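Local coordinates for type IV pilus assembly protein PilC (Thermus thermophilus, PDB 2WHN) that probably serves as an essential inner-membrane component of the type IV pilus machine, controlling pilus assembly and disassembly and supporting the ATPase PilB, at residues E7-F18 with N45-K53; G62-S70 with V80-T88. All blocks are in the same frame, centred on the assembly; numbering follows the deposited sequence.

Contact 1 of 2, residues E7-F18 with N45-K53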
loop_
_atom_site.group_PDB
_atom_site.type_symbol
_atom_site.label_atom_id
_atom_site.label_comp_id
_atom_site.label_asym_id
_atom_site.label_seq_id
_atom_site.Cartn_x
_atom_site.Cartn_y
_atom_site.Cartn_z
ATOM N N GLU A 7 -10.514 -11.009 13.669
ATOM C CA GLU A 7 -10.940 -10.469 12.380
ATOM C C GLU A 7 -9.882 -10.722 11.303
ATOM O O GLU A 7 -8.692 -10.536 11.545
ATOM C CB GLU A 7 -11.230 -8.967 12.500
ATOM C CG GLU A 7 -11.980 -8.390 11.308
ATOM C CD GLU A 7 -12.099 -6.875 11.352
ATOM O OE1 GLU A 7 -11.678 -6.263 12.361
ATOM O OE2 GLU A 7 -12.629 -6.301 10.376
ATOM N N ARG A 8 -10.316 -11.192 10.137
ATOM C CA ARG A 8 -9.399 -11.444 9.027
ATOM C C ARG A 8 -8.770 -10.137 8.552
ATOM O O ARG A 8 -9.463 -9.267 8.022
ATOM C CB ARG A 8 -10.132 -12.108 7.857
ATOM C CG ARG A 8 -10.887 -13.376 8.218
ATOM C CD ARG A 8 -11.567 -13.961 6.989
ATOM N NE ARG A 8 -11.819 -15.395 7.119
ATOM C CZ ARG A 8 -11.800 -16.249 6.101
ATOM N NH1 ARG A 8 -11.523 -15.816 4.878
ATOM N NH2 ARG A 8 -12.047 -17.536 6.302
ATOM N N GLY A 9 -7.464 -9.996 8.762
ATOM C CA GLY A 9 -6.731 -8.820 8.290
ATOM C C GLY A 9 -6.166 -9.016 6.897
ATOM O O GLY A 9 -6.356 -10.067 6.286
ATOM N N PRO A 10 -5.454 -8.002 6.385
ATOM C CA PRO A 10 -4.907 -8.058 5.031
ATOM C C PRO A 10 -4.007 -9.277 4.831
ATOM O O PRO A 10 -3.183 -9.586 5.687
ATOM C CB PRO A 10 -4.076 -6.773 4.932
ATOM C CG PRO A 10 -4.630 -5.867 5.986
ATOM C CD PRO A 10 -5.097 -6.755 7.088
ATOM N N GLY A 11 -4.157 -9.947 3.695
ATOM C CA GLY A 11 -3.272 -11.045 3.340
ATOM C C GLY A 11 -2.271 -10.662 2.266
ATOM O O GLY A 11 -2.182 -9.498 1.863
ATOM N N LEU A 12 -1.486 -11.640 1.832
ATOM C CA LEU A 12 -0.573 -11.456 0.718
ATOM C C LEU A 12 -1.332 -10.992 -0.519
ATOM O O LEU A 12 -0.880 -10.096 -1.232
ATOM C CB LEU A 12 0.171 -12.761 0.412
ATOM C CG LEU A 12 1.059 -12.747 -0.835
ATOM C CD1 LEU A 12 2.150 -11.695 -0.711
ATOM C CD2 LEU A 12 1.665 -14.123 -1.094
ATOM N N LYS A 13 -2.469 -11.625 -0.787
ATOM C CA LYS A 13 -3.284 -11.253 -1.934
ATOM C C LYS A 13 -3.692 -9.786 -1.849
ATOM O O LYS A 13 -3.492 -9.024 -2.795
ATOM C CB LYS A 13 -4.525 -12.142 -2.046
ATOM C CG LYS A 13 -5.129 -12.162 -3.444
ATOM C CD LYS A 13 -6.395 -13.000 -3.507
ATOM C CE LYS A 13 -7.457 -12.466 -2.555
ATOM N NZ LYS A 13 -7.537 -10.977 -2.586
ATOM N N ASP A 14 -4.214 -9.386 -0.694
ATOM C CA ASP A 14 -4.660 -8.011 -0.490
ATOM C C ASP A 14 -3.535 -7.020 -0.784
ATOM O O ASP A 14 -3.747 -6.002 -1.444
ATOM C CB ASP A 14 -5.168 -7.818 0.936
ATOM C CG ASP A 14 -6.258 -8.810 1.306
ATOM O OD1 ASP A 14 -7.439 -8.544 0.998
ATOM O OD2 ASP A 14 -5.932 -9.856 1.907
ATOM N N LEU A 15 -2.338 -7.328 -0.294
ATOM C CA LEU A 15 -1.191 -6.448 -0.475
ATOM C C LEU A 15 -0.717 -6.410 -1.926
ATOM O O LEU A 15 -0.345 -5.352 -2.437
ATOM C CB LEU A 15 -0.040 -6.850 0.454
ATOM C CG LEU A 15 1.187 -5.935 0.383
ATOM C CD1 LEU A 15 0.815 -4.506 0.786
ATOM C CD2 LEU A 15 2.303 -6.463 1.264
ATOM N N ALA A 16 -0.730 -7.563 -2.588
ATOM C CA ALA A 16 -0.359 -7.636 -3.999
ATOM C C ALA A 16 -1.293 -6.800 -4.872
ATOM O O ALA A 16 -0.844 -6.064 -5.749
ATOM C CB ALA A 16 -0.335 -9.080 -4.473
ATOM N N ILE A 17 -2.596 -6.935 -4.638
ATOM C CA ILE A 17 -3.594 -6.171 -5.383
ATOM C C ILE A 17 -3.414 -4.671 -5.164
ATOM O O ILE A 17 -3.265 -3.905 -6.122
ATOM C CB ILE A 17 -5.028 -6.606 -5.001
ATOM C CG1 ILE A 17 -5.280 -8.036 -5.471
ATOM C CG2 ILE A 17 -6.062 -5.660 -5.601
ATOM C CD1 ILE A 17 -6.623 -8.593 -5.051
ATOM N N PHE A 18 -3.355 -4.263 -3.899
ATOM C CA PHE A 18 -3.083 -2.867 -3.563
ATOM C C PHE A 18 -1.866 -2.325 -4.306
ATOM O O PHE A 18 -1.907 -1.230 -4.870
ATOM C CB PHE A 18 -2.863 -2.701 -2.061
ATOM C CG PHE A 18 -2.220 -1.389 -1.689
ATOM C CD1 PHE A 18 -2.958 -0.220 -1.683
ATOM C CD2 PHE A 18 -0.880 -1.329 -1.356
ATOM C CE1 PHE A 18 -2.370 0.988 -1.350
ATOM C CE2 PHE A 18 -0.289 -0.130 -1.012
ATOM C CZ PHE A 18 -1.030 1.034 -1.017
ATOM N N ASN A 45 -10.771 -6.027 1.485
ATOM C CA ASN A 45 -10.622 -6.340 2.903
ATOM C C ASN A 45 -10.910 -5.130 3.792
ATOM O O ASN A 45 -10.254 -4.099 3.676
ATOM C CB ASN A 45 -9.216 -6.874 3.180
ATOM C CG ASN A 45 -9.010 -7.250 4.635
ATOM O OD1 ASN A 45 -9.307 -8.373 5.044
ATOM N ND2 ASN A 45 -8.483 -6.318 5.420
ATOM N N ARG A 46 -11.881 -5.269 4.690
ATOM C CA ARG A 46 -12.355 -4.142 5.494
ATOM C C ARG A 46 -11.256 -3.543 6.358
ATOM O O ARG A 46 -11.206 -2.327 6.563
ATOM C CB ARG A 46 -13.524 -4.563 6.387
ATOM C CG ARG A 46 -14.116 -3.414 7.191
ATOM C CD ARG A 46 -14.919 -3.915 8.381
ATOM N NE ARG A 46 -14.073 -4.194 9.539
ATOM C CZ ARG A 46 -13.661 -3.272 10.406
ATOM N NH1 ARG A 46 -14.010 -2.003 10.247
ATOM N NH2 ARG A 46 -12.898 -3.620 11.432
ATOM N N LYS A 47 -10.426 -4.410 6.929
ATOM C CA LYS A 47 -9.336 -3.973 7.784
ATOM C C LYS A 47 -8.249 -3.257 6.986
ATOM O O LYS A 47 -7.670 -2.271 7.452
ATOM C CB LYS A 47 -8.744 -5.160 8.546
ATOM C CG LYS A 47 -7.913 -4.759 9.752
ATOM C CD LYS A 47 -8.188 -5.676 10.941
ATOM C CE LYS A 47 -7.728 -5.038 12.243
ATOM N NZ LYS A 47 -8.156 -5.839 13.433
ATOM N N PHE A 48 -7.987 -3.738 5.775
ATOM C CA PHE A 48 -7.052 -3.055 4.889
ATOM C C PHE A 48 -7.616 -1.712 4.443
ATOM O O PHE A 48 -6.882 -0.728 4.351
ATOM C CB PHE A 48 -6.703 -3.916 3.676
ATOM C CG PHE A 48 -5.390 -3.550 3.033
ATOM C CD1 PHE A 48 -4.433 -2.834 3.739
ATOM C CD2 PHE A 48 -5.095 -3.961 1.747
ATOM C CE1 PHE A 48 -3.219 -2.502 3.153
ATOM C CE2 PHE A 48 -3.872 -3.657 1.166
ATOM C CZ PHE A 48 -2.938 -2.924 1.864
ATOM N N ARG A 49 -8.927 -1.672 4.209
ATOM C CA ARG A 49 -9.615 -0.430 3.861
ATOM C C ARG A 49 -9.453 0.606 4.965
ATOM O O ARG A 49 -9.192 1.778 4.695
ATOM C CB ARG A 49 -11.105 -0.683 3.613
ATOM C CG ARG A 49 -11.460 -0.980 2.170
ATOM C CD ARG A 49 -12.793 -0.355 1.782
ATOM N NE ARG A 49 -13.869 -0.730 2.696
ATOM C CZ ARG A 49 -14.313 -1.973 2.866
ATOM N NH1 ARG A 49 -13.767 -2.979 2.196
ATOM N NH2 ARG A 49 -15.300 -2.210 3.719
ATOM N N GLU A 50 -9.650 0.179 6.208
ATOM C CA GLU A 50 -9.473 1.069 7.344
ATOM C C GLU A 50 -8.025 1.536 7.427
ATOM O O GLU A 50 -7.755 2.703 7.699
ATOM C CB GLU A 50 -9.894 0.375 8.642
ATOM C CG GLU A 50 -11.399 0.202 8.785
ATOM C CD GLU A 50 -12.030 1.296 9.621
ATOM O OE1 GLU A 50 -11.396 2.362 9.775
ATOM O OE2 GLU A 50 -13.144 1.083 10.151
ATOM N N ILE A 51 -7.099 0.623 7.153
ATOM C CA ILE A 51 -5.676 0.943 7.139
ATOM C C ILE A 51 -5.383 2.022 6.105
ATOM O O ILE A 51 -4.644 2.973 6.367
ATOM C CB ILE A 51 -4.832 -0.297 6.780
ATOM C CG1 ILE A 51 -4.948 -1.366 7.870
ATOM C CG2 ILE A 51 -3.386 0.094 6.554
ATOM C CD1 ILE A 51 -4.184 -1.035 9.120
ATOM N N LEU A 52 -5.931 1.840 4.910
ATOM C CA LEU A 52 -5.605 2.710 3.788
ATOM C C LEU A 52 -6.243 4.085 3.937
ATOM O O LEU A 52 -5.661 5.088 3.528
ATOM C CB LEU A 52 -6.016 2.065 2.467
ATOM C CG LEU A 52 -5.244 0.786 2.135
ATOM C CD1 LEU A 52 -5.787 0.151 0.866
ATOM C CD2 LEU A 52 -3.749 1.085 2.005
ATOM N N LYS A 53 -7.420 4.138 4.551
ATOM C CA LYS A 53 -8.037 5.424 4.879
ATOM C C LYS A 53 -7.176 6.212 5.862
ATOM O O LYS A 53 -7.064 7.436 5.767
ATOM C CB LYS A 53 -9.449 5.228 5.437
ATOM C CG LYS A 53 -10.403 4.580 4.448
ATOM C CD LYS A 53 -11.810 4.426 5.012
ATOM C CE LYS A 53 -12.686 3.644 4.044
ATOM N NZ LYS A 53 -14.121 3.643 4.439
HETATM O O HOH W 1 -7.921 -6.049 0.385
#
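The ring of Phe48 packs against Pro10 and beside the first turns of helix 12-28. Pro10 lies over one face, its CB 4.0 Å from Phe48 CG, and CD1 of Leu52, one turn further along the same helix as Phe48, lies over the centre of the opposite face, so the ring is sandwiched. Phe48 CE2 comes to 3.5 Å from Phe18 CB. The two rings make an offset edge-to-face pair, centroids 5.5 Å apart and planes at 68°, with the edge of Phe48 toward the face of Phe18. Phe18 also rests on Leu52, its CE1 3.6 Å from CD2 of that leucine. Leu15 CD1 touches Phe48 CZ more loosely, and Leu15 turns to Phe75 and to Leu103 of helix 92-109.

Polar groups lie at the starts of the two helices. With CG anti to its carbonyl carbon, Asp14 turns its carboxylate back over the helix start, where OD2 accepts the N-H of Gly11, the N-cap residue. A water donates to Asp14 OD1 and accepts from the backbone N of Asn45, joining the starts of both helices.

At the outer end, Arg46 grips Glu7 side-on, guanidinium and carboxylate nearly coplanar (9° apart). Glu7 OE2 takes bonds from Arg46 NE at 2.7 Å and from NH2, which also donates to Glu7 OE1 at 3.1 Å. Lys47 NZ makes a long salt bridge to OE1, and Arg46 NH1 has a salt bridge to Glu50 OE2 whose hydrogen bond is weak, which completes a four-residue charged network.

The axes of the segments 12-18 and 46-53 approach to 11.2 Å and cross at -43°, a separation bridged by the two phenylalanines: a helix-helix packing within the all-helical N-terminal domain of PilC, a member of the GSP F family.

Contact 2 of 2, residues G62-S70 with V80-T88; sequences GMAFSEALS and VNLVRAGET
Helix 65-70 and helix 80-88 run almost antiparallel, at 163°, with axes 8.7 Å apart. The closest backbone approach is at Ser66 and Arg84, whose CA atoms are 5.2 Å apart, consistent with the small side chain of Ser66. Ser66 enters as a knob among Val80, Val83, Arg84 and Glu87, and its OG comes to 3.5 Å from Arg84 CD.

Glu87 reaches across in an extended chain to the first turn of helix 65-70, just after the N-cap residue Ala64. Its OE2 accepts the backbone N-H of Ser66, modelled at 2.3 Å, too short to be taken at face value, so the exact place of the carboxylate is doubtful. The hydroxyl of Ser66 is 3.0 Å from both OE1 and OE2 of Glu87, so which oxygen it weakly bonds is not settled; chi1 of 57° places OG between the backbone N and carbonyl carbon, facing the carboxylate. From the same helix as Glu87, Arg84 NH1 donates to Glu87 OE1, which lies 29° out of the guanidinium plane, in a salt bridge.

Next to the polar group, toward Val80, the contact turns apolar. Val83 CG1 lies 3.5 Å from Phe65 CD2 and 3.8 Å from Leu69 CD1, Leu69 and Val83 meeting tip to tip, and Leu69 CD1 in turn sits over the centre of the Phe65 ring. Val80 closes the other end against Ser66 O, Leu69 and Ser70. Phe65 continues to Val55 and Leu92, Leu69 to Phe75.

A carboxylate salt-bridged to Arg84 and set beside the first-turn N-H groups of a short helix would probably be stabilised as the anion.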
loop_
_atom_site.group_PDB
_atom_site.type_symbol
_atom_site.label_atom_id
_atom_site.label_comp_id
_atom_site.label_asym_id
_atom_site.label_seq_id
_atom_site.Cartn_x
_atom_site.Cartn_y
_atom_site.Cartn_z
ATOM N N GLY A 62 0.122 15.899 5.382
ATOM C CA GLY A 62 1.499 16.337 5.162
ATOM C C GLY A 62 2.569 15.387 5.672
ATOM O O GLY A 62 3.765 15.673 5.563
ATOM N N MET A 63 2.148 14.259 6.237
ATOM C CA MET A 63 3.087 13.223 6.661
ATOM C C MET A 63 3.615 12.471 5.444
ATOM O O MET A 63 2.942 12.390 4.411
ATOM C CB MET A 63 2.409 12.250 7.635
ATOM C CG MET A 63 3.241 11.022 7.981
ATOM S SD MET A 63 2.387 9.901 9.113
ATOM C CE MET A 63 1.699 11.077 10.287
ATOM N N ALA A 64 4.832 11.949 5.556
ATOM C CA ALA A 64 5.446 11.217 4.458
ATOM C C ALA A 64 4.729 9.893 4.220
ATOM O O ALA A 64 4.194 9.289 5.154
ATOM C CB ALA A 64 6.926 10.987 4.737
ATOM N N PHE A 65 4.698 9.461 2.962
ATOM C CA PHE A 65 4.016 8.225 2.581
ATOM C C PHE A 65 4.627 7.029 3.309
ATOM O O PHE A 65 3.909 6.197 3.875
ATOM C CB PHE A 65 4.087 8.026 1.059
ATOM C CG PHE A 65 3.319 6.833 0.558
ATOM C CD1 PHE A 65 2.124 6.456 1.152
ATOM C CD2 PHE A 65 3.770 6.120 -0.543
ATOM C CE1 PHE A 65 1.405 5.369 0.672
ATOM C CE2 PHE A 65 3.061 5.033 -1.028
ATOM C CZ PHE A 65 1.878 4.654 -0.419
ATOM N N SER A 66 5.954 6.966 3.321
ATOM C CA SER A 66 6.665 5.876 3.981
ATOM C C SER A 66 6.380 5.804 5.478
ATOM O O SER A 66 6.248 4.714 6.031
ATOM C CB SER A 66 8.168 5.986 3.736
ATOM O OG SER A 66 8.648 7.240 4.168
ATOM N N GLU A 67 6.279 6.957 6.136
ATOM C CA GLU A 67 5.952 6.969 7.561
ATOM C C GLU A 67 4.499 6.561 7.806
ATOM O O GLU A 67 4.201 5.861 8.773
ATOM C CB GLU A 67 6.241 8.327 8.210
ATOM C CG GLU A 67 5.749 8.405 9.660
ATOM C CD GLU A 67 6.258 9.624 10.411
ATOM O OE1 GLU A 67 6.562 10.646 9.764
ATOM O OE2 GLU A 67 6.331 9.566 11.660
ATOM N N ALA A 68 3.597 6.989 6.929
ATOM C CA ALA A 68 2.207 6.551 7.018
ATOM C C ALA A 68 2.099 5.028 6.917
ATOM O O ALA A 68 1.382 4.397 7.695
ATOM C CB ALA A 68 1.358 7.226 5.950
ATOM N N LEU A 69 2.846 4.438 5.988
ATOM C CA LEU A 69 2.906 2.983 5.854
ATOM C C LEU A 69 3.502 2.322 7.093
ATOM O O LEU A 69 3.053 1.254 7.517
ATOM C CB LEU A 69 3.726 2.584 4.627
ATOM C CG LEU A 69 3.322 3.177 3.274
ATOM C CD1 LEU A 69 4.254 2.685 2.178
ATOM C CD2 LEU A 69 1.876 2.845 2.946
ATOM N N SER A 70 4.556 2.926 7.634
ATOM C CA SER A 70 5.339 2.281 8.682
ATOM C C SER A 70 4.505 2.079 9.941
ATOM O O SER A 70 4.914 1.367 10.858
ATOM C CB SER A 70 6.594 3.093 9.003
ATOM O OG SER A 70 6.261 4.269 9.716
ATOM N N VAL A 80 8.690 -0.480 3.140
ATOM C CA VAL A 80 8.726 0.907 3.603
ATOM C C VAL A 80 10.020 1.595 3.169
ATOM O O VAL A 80 10.004 2.724 2.678
ATOM C CB VAL A 80 8.581 0.992 5.145
ATOM C CG1 VAL A 80 8.894 2.396 5.645
ATOM C CG2 VAL A 80 7.180 0.565 5.582
ATOM N N ASN A 81 11.142 0.905 3.341
ATOM C CA ASN A 81 12.436 1.462 2.958
ATOM C C ASN A 81 12.515 1.744 1.460
ATOM O O ASN A 81 13.069 2.756 1.040
ATOM C CB ASN A 81 13.573 0.534 3.394
ATOM C CG ASN A 81 13.939 0.711 4.856
ATOM O OD1 ASN A 81 13.685 1.760 5.445
ATOM N ND2 ASN A 81 14.563 -0.305 5.440
ATOM N N LEU A 82 11.936 0.857 0.660
ATOM C CA LEU A 82 11.902 1.040 -0.784
ATOM C C LEU A 82 10.997 2.207 -1.177
ATOM O O LEU A 82 11.385 3.066 -1.968
ATOM C CB LEU A 82 11.444 -0.247 -1.474
ATOM C CG LEU A 82 12.552 -1.276 -1.693
ATOM C CD1 LEU A 82 11.975 -2.582 -2.228
ATOM C CD2 LEU A 82 13.615 -0.712 -2.640
ATOM N N VAL A 83 9.798 2.239 -0.602
ATOM C CA VAL A 83 8.902 3.382 -0.757
ATOM C C VAL A 83 9.574 4.679 -0.333
ATOM O O VAL A 83 9.417 5.711 -0.988
ATOM C CB VAL A 83 7.584 3.191 0.032
ATOM C CG1 VAL A 83 6.824 4.514 0.146
ATOM C CG2 VAL A 83 6.722 2.133 -0.641
ATOM N N ARG A 84 10.352 4.623 0.745
ATOM C CA ARG A 84 11.067 5.806 1.224
ATOM C C ARG A 84 12.086 6.310 0.203
ATOM O O ARG A 84 12.262 7.518 0.030
ATOM C CB ARG A 84 11.760 5.524 2.560
ATOM C CG ARG A 84 12.723 6.618 2.991
ATOM C CD ARG A 84 11.976 7.913 3.257
ATOM N NE ARG A 84 12.882 9.046 3.417
ATOM C CZ ARG A 84 12.480 10.303 3.571
ATOM N NH1 ARG A 84 11.184 10.591 3.585
ATOM N NH2 ARG A 84 13.376 11.271 3.706
ATOM N N ALA A 85 12.770 5.387 -0.463
ATOM C CA ALA A 85 13.698 5.760 -1.529
ATOM C C ALA A 85 12.940 6.381 -2.703
ATOM O O ALA A 85 13.405 7.337 -3.319
ATOM C CB ALA A 85 14.502 4.551 -1.990
ATOM N N GLY A 86 11.750 5.857 -2.975
ATOM C CA GLY A 86 10.912 6.365 -4.063
ATOM C C GLY A 86 10.426 7.786 -3.852
ATOM O O GLY A 86 10.361 8.573 -4.796
ATOM N N GLU A 87 10.070 8.118 -2.614
ATOM C CA GLU A 87 9.622 9.471 -2.282
ATOM C C GLU A 87 10.663 10.509 -2.669
ATOM O O GLU A 87 10.320 11.615 -3.086
ATOM C CB GLU A 87 9.330 9.598 -0.786
ATOM C CG GLU A 87 8.314 8.617 -0.257
ATOM C CD GLU A 87 8.211 8.663 1.252
ATOM O OE1 GLU A 87 9.158 9.157 1.899
ATOM O OE2 GLU A 87 7.175 8.223 1.787
ATOM N N THR A 88 11.933 10.166 -2.471
ATOM C CA THR A 88 13.022 11.129 -2.627
ATOM C C THR A 88 13.592 11.138 -4.041
ATOM O O THR A 88 14.429 11.976 -4.370
ATOM C CB THR A 88 14.172 10.850 -1.635
ATOM O OG1 THR A 88 13.670 10.873 -0.292
ATOM C CG2 THR A 88 15.265 11.898 -1.779
#

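From the N terminus, the extended lead-in passes into helix 12-28, and helix 32-39 follows before the chain returns as helix 46-60; contact 1 closes that excursion by laying the start of helix 46-60 beside the lead-in and first turns of helix 12-28. The chain then leaves helix 46-60, forms the short helix 65-70, turns, and comes back as helix 77-89, so that contact 2 closes a much smaller loop. The two loops stand in series, neither enclosing nor crossing the other. The centres of the two contacts lie about 18 Å apart on opposite sides of the chain's centre, with helix 46-60 leading from one to the other and Phe75 and helix 92-109 touching both.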